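Local coordinates for protein probable glutathione S-transferase GSTU1 (Oryza sativa, PDB 1OYJ) that conjugates reduced glutathione to a wide range of exogenous and endogenous hydrophobic electrophiles, as a tau-class glutathione transferase, at residues A138-L141 with R142-A146. Sequence-based numbering, arbitrary orientation.
Sequences AEIL and RTLEA
Arg142 and Glu139, one turn apart on helix 127-148, form a salt bridge on its partly exposed side: NH1 of Arg142 lies 2.7 Å from OE1 of Glu139. The bond is bent (N-H...O 139°), yet NH1 approaches OE1 nearly along the C-O bond of the carboxylate; the carboxylate and guanidinium planes are turned 40° against each other. Arg142 runs extended from CG to NE, back along the helix, and one face of its guanidinium rests on CB of Ala138, 3.9 Å from NH1. Glu139 starts with CG anti to the backbone N (chi1 -169°), then bends at chi2, turning its carboxylate across the arginine chain. The other oxygen, OE2, takes a hydrogen bond from a water, which also donates to OG1 of Thr143 at 2.7 Å, bridging Glu139 to the next turn. All this belongs to the all-helical C-terminal domain of the GST fold, where regular i to i+4 bonds, such as Leu144 N to Ile140 O at 2.9 Å, hold the backbone. With Arg142 cut back to an alanine, OE1 of Glu139 would probably lose its charged mate and Ala138 CB the guanidinium on one side. The other flanks are buried: Leu141 packs on Phe185, Val187 and Leu194, while Ile140 touches Tyr110, Lys114 and a bound glutathione, its CG2 in apolar contact with CD1 of Leu144 at 4.3 Å.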
loop_
_atom_site.group_PDB
_atom_site.type_symbol
_atom_site.label_atom_id
_atom_site.label_comp_id
_atom_site.label_asym_id
_atom_site.label_seq_id
_atom_site.Cartn_x
_atom_site.Cartn_y
_atom_site.Cartn_z
ATOM N N ALA A 138 -19.834 -9.822 1.321
ATOM C CA ALA A 138 -20.973 -8.905 1.215
ATOM C C ALA A 138 -20.751 -7.623 2.022
ATOM O O ALA A 138 -21.162 -6.565 1.568
ATOM C CB ALA A 138 -22.198 -9.520 1.660
ATOM N N GLU A 139 -20.203 -7.745 3.239
ATOM C CA GLU A 139 -19.988 -6.635 4.101
ATOM C C GLU A 139 -18.884 -5.740 3.536
ATOM O O GLU A 139 -19.004 -4.556 3.650
ATOM C CB GLU A 139 -19.663 -7.121 5.550
ATOM C CG GLU A 139 -19.667 -6.062 6.549
ATOM C CD GLU A 139 -21.026 -5.385 6.718
ATOM O OE1 GLU A 139 -22.102 -5.954 6.316
ATOM O OE2 GLU A 139 -20.929 -4.237 7.248
ATOM N N ILE A 140 -17.826 -6.309 2.968
ATOM C CA ILE A 140 -16.790 -5.507 2.265
ATOM C C ILE A 140 -17.473 -4.620 1.121
ATOM O O ILE A 140 -17.248 -3.396 0.997
ATOM C CB ILE A 140 -15.792 -6.453 1.673
ATOM C CG1 ILE A 140 -14.870 -6.859 2.793
ATOM C CG2 ILE A 140 -14.919 -5.760 0.581
ATOM C CD1 ILE A 140 -13.950 -7.862 2.450
ATOM N N LEU A 141 -18.360 -5.243 0.389
ATOM C CA LEU A 141 -19.045 -4.523 -0.674
ATOM C C LEU A 141 -19.970 -3.446 -0.078
ATOM O O LEU A 141 -20.088 -2.349 -0.627
ATOM C CB LEU A 141 -19.822 -5.480 -1.552
ATOM C CG LEU A 141 -18.917 -6.567 -2.229
ATOM C CD1 LEU A 141 -19.833 -7.513 -3.067
ATOM C CD2 LEU A 141 -17.972 -5.853 -3.126
ATOM N N ARG A 142 -20.566 -3.746 1.063
ATOM C CA ARG A 142 -21.420 -2.733 1.719
ATOM C C ARG A 142 -20.577 -1.577 2.223
ATOM O O ARG A 142 -21.012 -0.410 2.191
ATOM C CB ARG A 142 -22.219 -3.352 2.892
ATOM C CG ARG A 142 -23.476 -4.097 2.533
ATOM C CD ARG A 142 -24.188 -4.676 3.781
ATOM N NE ARG A 142 -25.032 -5.817 3.488
ATOM C CZ ARG A 142 -24.764 -7.067 3.877
ATOM N NH1 ARG A 142 -23.647 -7.374 4.554
ATOM N NH2 ARG A 142 -25.615 -8.022 3.565
ATOM N N THR A 143 -19.364 -1.872 2.650
ATOM C CA THR A 143 -18.430 -0.856 3.105
ATOM C C THR A 143 -17.983 0.066 1.941
ATOM O O THR A 143 -18.030 1.326 2.088
ATOM C CB THR A 143 -17.156 -1.519 3.745
ATOM O OG1 THR A 143 -17.559 -2.248 4.885
ATOM C CG2 THR A 143 -16.161 -0.466 4.195
ATOM N N LEU A 144 -17.715 -0.541 0.783
ATOM C CA LEU A 144 -17.395 0.218 -0.422
ATOM C C LEU A 144 -18.591 1.088 -0.811
ATOM O O LEU A 144 -18.492 2.332 -1.160
ATOM C CB LEU A 144 -16.890 -0.654 -1.568
ATOM C CG LEU A 144 -15.496 -1.192 -1.218
ATOM C CD1 LEU A 144 -15.202 -2.421 -2.037
ATOM C CD2 LEU A 144 -14.385 -0.055 -1.326
ATOM N N GLU A 145 -19.754 0.457 -0.758
ATOM C CA GLU A 145 -20.956 1.187 -1.108
ATOM C C GLU A 145 -21.132 2.433 -0.258
ATOM O O GLU A 145 -21.537 3.544 -0.786
ATOM C CB GLU A 145 -22.216 0.269 -1.014
ATOM C CG GLU A 145 -23.461 0.740 -1.729
ATOM C CD GLU A 145 -24.798 0.062 -1.231
ATOM O OE1 GLU A 145 -25.818 0.114 -1.984
ATOM O OE2 GLU A 145 -24.853 -0.462 -0.064
ATOM N N ALA A 146 -20.957 2.241 1.047
ATOM C CA ALA A 146 -21.064 3.329 2.016
ATOM C C ALA A 146 -20.132 4.479 1.670
ATOM O O ALA A 146 -20.527 5.636 1.736
ATOM C CB ALA A 146 -20.798 2.819 3.457
HETATM O O HOH W 1 -19.634 -2.102 6.592
#